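Long-range contacts in eukaryotic translation initiation factor 2A (Schizosaccharomyces pombe, PDB 3WJ9), which probably directs codon-dependent binding of initiator methionyl-tRNA to 40S ribosomal subunits in the early translation of a small number of specific mRNAs: residues F7-S12 and E396-L401; L138-V143 and S169-S174; A292-F297 and S305-A310. All coordinates share one frame; numbering follows the deposited sequence.

The beta-propeller in this N-terminal piece of the longer factor illustrates how one fold is held by different kinds of contact. Interaction 3 lies within a blade: two neighbouring outer strands share backbone hydrogen bonds, with buried side chains on one sheet face and buried and exposed ones on the other. Interaction 2, a surface contact, joins successive blades, where apolar side chains meet without any hydrogen bond across the segments. Interaction 1, partly buried like interaction 3, brings residues near both chain ends together and mixes polar backbone capture with apolar cover. No two share an element; their centres stand 33 to 34 Å apart, with interactions 1 and 2 on opposite sides of the chain's centre.

Interaction 1: residues F7-S12 and E396-L401; sequences FAYRSS and EEFNEL
S12 and E400 make the polar grip of this contact, and S11 packs beside them against F398 and L401. The backbone N of S12 donates to E400 O at 2.7 Å, with an N-H...O angle of 162° and an approach almost in line with the carbonyl bond. The hydroxyl of S12, turned to lie between its own backbone N and carbonyl carbon (chi1 64°), swings back over the same acceptor, where S12 OG adds a weak bond to E400 O; it also lies beside the E400 side chain. One carbonyl oxygen thus takes two donors from a single serine. Next to it, S11 and L401 form an antiparallel, non-hydrogen-bonded pair with CA atoms 4.0 Å apart. L401 CD1 reaches R10 O at 3.6 Å and also sits over the centre of the F398 ring, while S11 CB touches F398 CD2 at 3.7 Å.

The pairing belongs to the closure of the beta-propeller: strand 6-11, near the start of the chain, lies between strands 15-19 and 401-406, so that one sheet is built from both ends of the sequence. Residues 398-400 lead into it from strand 392-397 of the preceding blade, and Y9, F398 and L401 all touch I383 of that blade.

Away from this close-fitting corner the contact thins. Y9 CD2 only approaches F398 CE2, at 4.3 Å, the two rings meeting obliquely. On the solvent side, N399 lies exposed at the turn and barely meets S12. The extended chain of E400 brings its carboxylate alongside S12, with E400 OE1 3.5 Å from S12 CB, while OE2 forms a salt bridge with R378; the guanidinium of R10 turns from the segment to hydrogen-bond Q403.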
loop_
_atom_site.group_PDB
_atom_site.type_symbol
_atom_site.label_atom_id
_atom_site.label_comp_id
_atom_site.label_asym_id
_atom_site.label_seq_id
_atom_site.Cartn_x
_atom_site.Cartn_y
_atom_site.Cartn_z
ATOM N N PHE A 7 14.343 1.330 -10.580
ATOM C CA PHE A 7 12.976 1.806 -10.430
ATOM C C PHE A 7 12.241 1.627 -11.754
ATOM O O PHE A 7 12.867 1.397 -12.787
ATOM C CB PHE A 7 12.947 3.272 -9.987
ATOM C CG PHE A 7 13.553 4.222 -10.983
ATOM C CD1 PHE A 7 14.898 4.543 -10.920
ATOM C CD2 PHE A 7 12.775 4.808 -11.968
ATOM C CE1 PHE A 7 15.462 5.419 -11.828
ATOM C CE2 PHE A 7 13.332 5.685 -12.881
ATOM C CZ PHE A 7 14.678 5.992 -12.808
ATOM N N ALA A 8 10.918 1.725 -11.722
ATOM C CA ALA A 8 10.120 1.626 -12.938
ATOM C C ALA A 8 9.471 2.961 -13.259
ATOM O O ALA A 8 9.303 3.801 -12.379
ATOM C CB ALA A 8 9.063 0.547 -12.794
ATOM N N TYR A 9 9.110 3.156 -14.522
ATOM C CA TYR A 9 8.400 4.362 -14.924
ATOM C C TYR A 9 7.382 4.039 -16.005
ATOM O O TYR A 9 7.582 3.130 -16.808
ATOM C CB TYR A 9 9.374 5.436 -15.422
ATOM C CG TYR A 9 9.963 5.154 -16.788
ATOM C CD1 TYR A 9 11.117 4.397 -16.924
ATOM C CD2 TYR A 9 9.369 5.655 -17.942
ATOM C CE1 TYR A 9 11.659 4.138 -18.168
ATOM C CE2 TYR A 9 9.903 5.400 -19.190
ATOM C CZ TYR A 9 11.049 4.643 -19.298
ATOM O OH TYR A 9 11.585 4.387 -20.539
ATOM N N ARG A 10 6.289 4.790 -16.018
ATOM C CA ARG A 10 5.300 4.671 -17.076
ATOM C C ARG A 10 4.729 6.039 -17.410
ATOM O O ARG A 10 3.976 6.617 -16.630
ATOM C CB ARG A 10 4.179 3.713 -16.678
ATOM C CG ARG A 10 3.145 3.502 -17.772
ATOM C CD ARG A 10 2.030 2.579 -17.315
ATOM N NE ARG A 10 1.271 3.144 -16.205
ATOM C CZ ARG A 10 0.206 3.925 -16.350
ATOM N NH1 ARG A 10 -0.233 4.231 -17.563
ATOM N NH2 ARG A 10 -0.425 4.394 -15.284
ATOM N N SER A 11 5.105 6.563 -18.569
ATOM C CA SER A 11 4.567 7.830 -19.034
ATOM C C SER A 11 3.569 7.572 -20.151
ATOM O O SER A 11 3.456 6.448 -20.641
ATOM C CB SER A 11 5.687 8.756 -19.510
ATOM O OG SER A 11 6.379 8.197 -20.612
ATOM N N SER A 12 2.848 8.612 -20.555
ATOM C CA SER A 12 1.897 8.508 -21.657
ATOM C C SER A 12 2.592 8.090 -22.943
ATOM O O SER A 12 1.957 7.631 -23.892
ATOM C CB SER A 12 1.173 9.839 -21.869
ATOM O OG SER A 12 2.084 10.853 -22.257
ATOM N N GLU A 396 14.499 14.117 -14.823
ATOM C CA GLU A 396 13.978 13.802 -16.139
ATOM C C GLU A 396 12.607 14.435 -16.327
ATOM O O GLU A 396 11.719 14.265 -15.496
ATOM C CB GLU A 396 13.928 12.283 -16.316
ATOM C CG GLU A 396 13.516 11.791 -17.680
ATOM C CD GLU A 396 13.929 10.350 -17.926
ATOM O OE1 GLU A 396 15.114 10.027 -17.709
ATOM O OE2 GLU A 396 13.056 9.532 -18.285
ATOM N N GLU A 397 12.449 15.177 -17.418
ATOM C CA GLU A 397 11.212 15.894 -17.691
ATOM C C GLU A 397 10.255 15.034 -18.506
ATOM O O GLU A 397 10.662 14.373 -19.459
ATOM C CB GLU A 397 11.507 17.202 -18.430
ATOM C CG GLU A 397 10.288 18.068 -18.704
ATOM C CD GLU A 397 10.570 19.139 -19.739
ATOM O OE1 GLU A 397 9.896 20.190 -19.713
ATOM O OE2 GLU A 397 11.461 18.925 -20.589
ATOM N N PHE A 398 8.982 15.045 -18.125
ATOM C CA PHE A 398 7.953 14.325 -18.865
ATOM C C PHE A 398 6.821 15.263 -19.267
ATOM O O PHE A 398 6.638 16.320 -18.665
ATOM C CB PHE A 398 7.389 13.167 -18.034
ATOM C CG PHE A 398 8.392 12.093 -17.716
ATOM C CD1 PHE A 398 9.225 12.205 -16.616
ATOM C CD2 PHE A 398 8.490 10.964 -18.512
ATOM C CE1 PHE A 398 10.142 11.218 -16.321
ATOM C CE2 PHE A 398 9.404 9.973 -18.221
ATOM C CZ PHE A 398 10.231 10.100 -17.121
ATOM N N ASN A 399 6.068 14.878 -20.293
ATOM C CA ASN A 399 4.843 15.590 -20.641
ATOM C C ASN A 399 3.692 15.080 -19.788
ATOM O O ASN A 399 3.067 15.839 -19.048
ATOM C CB ASN A 399 4.513 15.432 -22.128
ATOM C CG ASN A 399 3.160 16.019 -22.489
ATOM O OD1 ASN A 399 2.152 15.312 -22.521
ATOM N ND2 ASN A 399 3.131 17.320 -22.761
ATOM N N GLU A 400 3.422 13.782 -19.888
ATOM C CA GLU A 400 2.395 13.155 -19.070
ATOM C C GLU A 400 2.911 11.866 -18.437
ATOM O O GLU A 400 2.756 10.779 -18.992
ATOM C CB GLU A 400 1.143 12.876 -19.903
ATOM C CG GLU A 400 -0.124 12.719 -19.082
ATOM C CD GLU A 400 -1.367 12.623 -19.942
ATOM O OE1 GLU A 400 -1.247 12.219 -21.118
ATOM O OE2 GLU A 400 -2.463 12.957 -19.446
ATOM N N LEU A 401 3.536 12.004 -17.273
ATOM C CA LEU A 401 4.025 10.858 -16.515
ATOM C C LEU A 401 2.931 10.331 -15.594
ATOM O O LEU A 401 2.196 11.106 -14.983
ATOM C CB LEU A 401 5.264 11.234 -15.703
ATOM C CG LEU A 401 5.814 10.160 -14.762
ATOM C CD1 LEU A 401 6.432 9.010 -15.547
ATOM C CD2 LEU A 401 6.815 10.750 -13.784
#

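Interaction 2: residues L138-V143 and S169-S174; sequences LAARLV and SDFALS
F171 meets A140 and L142 where two successive blades of the beta-propeller lie against each other. Strand 138-143 comes from one blade and strand 170-173 is the first of the next; the strand segments run nearly antiparallel (172°) with axes 8.4 Å apart, too far for backbone pairing, so side chains fill the interval. At S169 the main chain faces the methyl L142 CD2, but this contact is doubtful, because the position of the S169 carbonyl oxygen is itself uncertain. The same methyl passes loosely by the CA of D170, whose CB points away from the other strand.

F171 carries the centre. Its CG is held between the backbone N and the carbonyl carbon (chi1 79°), which stands the ring up toward the other blade with its far end between A140 and L142, two residues on the same side of their strand. One flank, F171 CE1, lies 3.8 Å from L142 CB, while the other, F171 CE2, lies 3.6 Å from A140 CB; both approach the ring obliquely. Replacing F171 by an alanine would remove the wedge between the two strands and is likely to leave A140 and L142 facing a gap. The backbone around it is also tied down, since the side-chain amide of Q131, from the innermost strand of the neighbouring blade, hydrogen-bonds F171 O and L173 N.

A172 turns to the opposite side, toward F220 of the following blade. L173 then returns to this interface: its CD1 lies in the plane of the F171 ring, at the edge, and also meets A140 CB at 3.8 Å.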
loop_
_atom_site.group_PDB
_atom_site.type_symbol
_atom_site.label_atom_id
_atom_site.label_comp_id
_atom_site.label_asym_id
_atom_site.label_seq_id
_atom_site.Cartn_x
_atom_site.Cartn_y
_atom_site.Cartn_z
ATOM N N LEU A 138 -2.754 -18.290 2.853
ATOM C CA LEU A 138 -4.175 -18.022 3.054
ATOM C C LEU A 138 -4.624 -16.735 2.364
ATOM O O LEU A 138 -3.914 -15.731 2.380
ATOM C CB LEU A 138 -4.494 -17.951 4.551
ATOM C CG LEU A 138 -4.086 -19.158 5.400
ATOM C CD1 LEU A 138 -4.393 -18.918 6.871
ATOM C CD2 LEU A 138 -4.771 -20.423 4.906
ATOM N N ALA A 139 -5.806 -16.779 1.755
ATOM C CA ALA A 139 -6.381 -15.612 1.092
ATOM C C ALA A 139 -7.721 -15.258 1.725
ATOM O O ALA A 139 -8.325 -16.087 2.401
ATOM C CB ALA A 139 -6.543 -15.871 -0.397
ATOM N N ALA A 140 -8.187 -14.032 1.506
ATOM C CA ALA A 140 -9.400 -13.569 2.174
ATOM C C ALA A 140 -10.281 -12.686 1.294
ATOM O O ALA A 140 -9.833 -11.670 0.761
ATOM C CB ALA A 140 -9.035 -12.831 3.451
ATOM N N ARG A 141 -11.542 -13.088 1.164
ATOM C CA ARG A 141 -12.543 -12.346 0.406
ATOM C C ARG A 141 -13.565 -11.757 1.378
ATOM O O ARG A 141 -13.663 -12.202 2.521
ATOM C CB ARG A 141 -13.220 -13.265 -0.617
ATOM C CG ARG A 141 -14.163 -12.590 -1.608
ATOM C CD ARG A 141 -15.073 -13.631 -2.247
ATOM N NE ARG A 141 -15.987 -13.070 -3.237
ATOM C CZ ARG A 141 -16.942 -13.770 -3.842
ATOM N NH1 ARG A 141 -17.109 -15.052 -3.551
ATOM N NH2 ARG A 141 -17.734 -13.188 -4.732
ATOM N N LEU A 142 -14.321 -10.759 0.932
ATOM C CA LEU A 142 -15.316 -10.131 1.791
ATOM C C LEU A 142 -16.729 -10.239 1.236
ATOM O O LEU A 142 -17.040 -9.696 0.177
ATOM C CB LEU A 142 -14.970 -8.665 2.015
ATOM C CG LEU A 142 -16.019 -7.869 2.785
ATOM C CD1 LEU A 142 -16.194 -8.406 4.200
ATOM C CD2 LEU A 142 -15.612 -6.416 2.797
ATOM N N VAL A 143 -17.582 -10.940 1.969
ATOM C CA VAL A 143 -18.984 -11.041 1.616
ATOM C C VAL A 143 -19.775 -10.250 2.644
ATOM O O VAL A 143 -19.309 -10.052 3.774
ATOM C CB VAL A 143 -19.453 -12.511 1.569
ATOM C CG1 VAL A 143 -20.754 -12.638 0.792
ATOM C CG2 VAL A 143 -18.380 -13.368 0.921
ATOM N N SER A 169 -18.581 -4.693 7.601
ATOM C CA SER A 169 -18.373 -3.716 6.518
ATOM C C SER A 169 -16.972 -3.730 5.869
ATOM O O SER A 169 -16.851 -3.733 4.645
ATOM C CB SER A 169 -18.701 -2.304 7.006
ATOM O OG SER A 169 -18.187 -1.327 6.119
ATOM N N ASP A 170 -15.929 -3.743 6.697
ATOM C CA ASP A 170 -14.540 -3.922 6.263
ATOM C C ASP A 170 -13.703 -4.764 7.230
ATOM O O ASP A 170 -14.066 -4.940 8.392
ATOM C CB ASP A 170 -13.862 -2.562 6.073
ATOM C CG ASP A 170 -14.697 -1.601 5.258
ATOM O OD1 ASP A 170 -15.514 -2.075 4.440
ATOM O OD2 ASP A 170 -14.537 -0.372 5.430
ATOM N N PHE A 171 -12.575 -5.270 6.736
ATOM C CA PHE A 171 -11.669 -6.114 7.516
ATOM C C PHE A 171 -10.208 -5.885 7.114
ATOM O O PHE A 171 -9.939 -5.225 6.114
ATOM C CB PHE A 171 -12.029 -7.588 7.327
ATOM C CG PHE A 171 -11.523 -8.164 6.036
ATOM C CD1 PHE A 171 -12.068 -7.762 4.830
ATOM C CD2 PHE A 171 -10.503 -9.100 6.025
ATOM C CE1 PHE A 171 -11.605 -8.278 3.637
ATOM C CE2 PHE A 171 -10.039 -9.622 4.834
ATOM C CZ PHE A 171 -10.590 -9.211 3.637
ATOM N N ALA A 172 -9.274 -6.436 7.888
ATOM C CA ALA A 172 -7.849 -6.342 7.564
ATOM C C ALA A 172 -7.045 -7.464 8.217
ATOM O O ALA A 172 -7.135 -7.679 9.425
ATOM C CB ALA A 172 -7.296 -4.986 7.986
ATOM N N LEU A 173 -6.254 -8.169 7.413
ATOM C CA LEU A 173 -5.459 -9.296 7.899
ATOM C C LEU A 173 -4.233 -8.848 8.691
ATOM O O LEU A 173 -3.933 -7.657 8.765
ATOM C CB LEU A 173 -5.017 -10.178 6.728
ATOM C CG LEU A 173 -5.838 -11.438 6.446
ATOM C CD1 LEU A 173 -7.319 -11.116 6.407
ATOM C CD2 LEU A 173 -5.401 -12.077 5.138
ATOM N N SER A 174 -3.531 -9.812 9.282
ATOM C CA SER A 174 -2.298 -9.535 10.013
ATOM C C SER A 174 -1.086 -10.081 9.262
ATOM O O SER A 174 -1.105 -11.220 8.792
ATOM C CB SER A 174 -2.362 -10.131 11.423
ATOM O OG SER A 174 -1.118 -10.014 12.092
#

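Interaction 3: residues A292-F297 and S305-A310; sequences AKTAIF and SIIPPA
Backbone hydrogen bonds carry the pairing of T294 with I307 and of I296 with S305, in the hairpin formed by the two outer strands of a propeller blade. T294 N donates to I307 O at 2.9 Å, in the carbonyl plane, and the return bond from I307 N to T294 O is more bent, with an N-H...O angle of 134°. I296 N reaches S305 O at 2.8 Å; the reciprocal bond from S305 N to I296 O is weak. Supplementary CA-H...O contacts flank these bonds, as where A295 CA approaches S305 O.

Apolar packing differs on the two faces. On that of T294, I296, S305 and I307, T294 CB meets I307 CB at 3.7 Å and I296 CB packs against S305 CB at 3.8 Å. T294 and I307 touch L326 and I296 touches I324 in the next blade, while S305 and I296 touch M345. On the face of A295 and I306, the exposed I306 covers A295 CB with its CD1 at 3.7 Å.

Mixed contacts gather at K293. Its aliphatic chain, leaving anti to the backbone N (chi1 -168°) and bent at chi3, crosses I306, with K293 CD 3.6 Å from I306 CG2, and then runs alongside the P309 ring.

The pairing thus rests mainly on main-chain bonds, which set the register, while side chains distinguish the two faces; P308, lacking an N-H, cannot donate a backbone bond along this outermost strand.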
loop_
_atom_site.group_PDB
_atom_site.type_symbol
_atom_site.label_atom_id
_atom_site.label_comp_id
_atom_site.label_asym_id
_atom_site.label_seq_id
_atom_site.Cartn_x
_atom_site.Cartn_y
_atom_site.Cartn_z
ATOM N N ALA A 292 0.706 21.783 10.520
ATOM C CA ALA A 292 0.487 20.548 11.256
ATOM C C ALA A 292 1.693 20.175 12.105
ATOM O O ALA A 292 2.830 20.173 11.633
ATOM C CB ALA A 292 0.146 19.417 10.300
ATOM N N LYS A 293 1.434 19.864 13.369
ATOM C CA LYS A 293 2.473 19.365 14.254
ATOM C C LYS A 293 2.649 17.869 13.997
ATOM O O LYS A 293 1.795 17.243 13.372
ATOM C CB LYS A 293 2.120 19.640 15.720
ATOM C CG LYS A 293 3.279 19.418 16.675
ATOM C CD LYS A 293 2.860 19.426 18.130
ATOM C CE LYS A 293 2.528 20.816 18.626
ATOM N NZ LYS A 293 2.317 20.794 20.100
ATOM N N THR A 294 3.755 17.302 14.465
ATOM C CA THR A 294 4.029 15.884 14.268
ATOM C C THR A 294 4.598 15.256 15.540
ATOM O O THR A 294 5.447 15.849 16.202
ATOM C CB THR A 294 5.010 15.664 13.099
ATOM O OG1 THR A 294 4.480 16.262 11.910
ATOM C CG2 THR A 294 5.244 14.177 12.856
ATOM N N ALA A 295 4.125 14.059 15.878
ATOM C CA ALA A 295 4.594 13.362 17.074
ATOM C C ALA A 295 5.019 11.925 16.779
ATOM O O ALA A 295 4.305 11.185 16.110
ATOM C CB ALA A 295 3.515 13.378 18.146
ATOM N N ILE A 296 6.182 11.535 17.292
ATOM C CA ILE A 296 6.669 10.167 17.134
ATOM C C ILE A 296 6.452 9.387 18.429
ATOM O O ILE A 296 6.719 9.896 19.516
ATOM C CB ILE A 296 8.165 10.135 16.751
ATOM C CG1 ILE A 296 8.394 10.868 15.428
ATOM C CG2 ILE A 296 8.665 8.699 16.637
ATOM C CD1 ILE A 296 7.641 10.273 14.258
ATOM N N PHE A 297 5.959 8.157 18.312
ATOM C CA PHE A 297 5.691 7.330 19.484
ATOM C C PHE A 297 6.540 6.062 19.495
ATOM O O PHE A 297 7.359 5.839 18.611
ATOM C CB PHE A 297 4.207 6.953 19.550
ATOM C CG PHE A 297 3.297 8.094 19.918
ATOM C CD1 PHE A 297 2.864 8.992 18.959
ATOM C CD2 PHE A 297 2.863 8.257 21.222
ATOM C CE1 PHE A 297 2.023 10.037 19.296
ATOM C CE2 PHE A 297 2.023 9.300 21.565
ATOM C CZ PHE A 297 1.603 10.191 20.600
ATOM N N SER A 305 9.241 12.074 20.107
ATOM C CA SER A 305 9.624 13.294 19.410
ATOM C C SER A 305 8.408 14.157 19.091
ATOM O O SER A 305 7.345 13.641 18.756
ATOM C CB SER A 305 10.370 12.950 18.121
ATOM O OG SER A 305 10.523 14.092 17.297
ATOM N N ILE A 306 8.568 15.471 19.197
ATOM C CA ILE A 306 7.504 16.398 18.830
ATOM C C ILE A 306 8.021 17.392 17.794
ATOM O O ILE A 306 8.678 18.373 18.137
ATOM C CB ILE A 306 6.958 17.159 20.057
ATOM C CG1 ILE A 306 6.451 16.181 21.121
ATOM C CG2 ILE A 306 5.841 18.109 19.649
ATOM C CD1 ILE A 306 5.277 15.339 20.672
ATOM N N ILE A 307 7.738 17.123 16.524
ATOM C CA ILE A 307 8.139 18.021 15.448
ATOM C C ILE A 307 7.179 19.205 15.376
ATOM O O ILE A 307 5.986 19.020 15.140
ATOM C CB ILE A 307 8.181 17.303 14.082
ATOM C CG1 ILE A 307 9.252 16.210 14.084
ATOM C CG2 ILE A 307 8.451 18.302 12.966
ATOM C CD1 ILE A 307 9.325 15.414 12.794
ATOM N N PRO A 308 7.711 20.416 15.510
ATOM C CA PRO A 308 6.904 21.642 15.618
ATOM C C PRO A 308 6.074 21.977 14.377
ATOM O O PRO A 308 6.473 21.655 13.262
ATOM C CB PRO A 308 7.958 22.729 15.843
ATOM C CG PRO A 308 9.110 22.015 16.462
ATOM C CD PRO A 308 9.126 20.650 15.839
ATOM N N PRO A 309 4.918 22.605 14.589
ATOM C CA PRO A 309 3.980 22.913 13.505
ATOM C C PRO A 309 4.682 23.395 12.233
ATOM O O PRO A 309 5.460 24.349 12.272
ATOM C CB PRO A 309 3.114 24.018 14.108
ATOM C CG PRO A 309 3.095 23.702 15.559
ATOM C CD PRO A 309 4.469 23.169 15.876
ATOM N N ALA A 310 4.406 22.716 11.122
ATOM C CA ALA A 310 5.004 23.039 9.830
ATOM C C ALA A 310 4.030 22.679 8.707
ATOM O O ALA A 310 3.160 21.827 8.893
ATOM C CB ALA A 310 6.328 22.300 9.655
#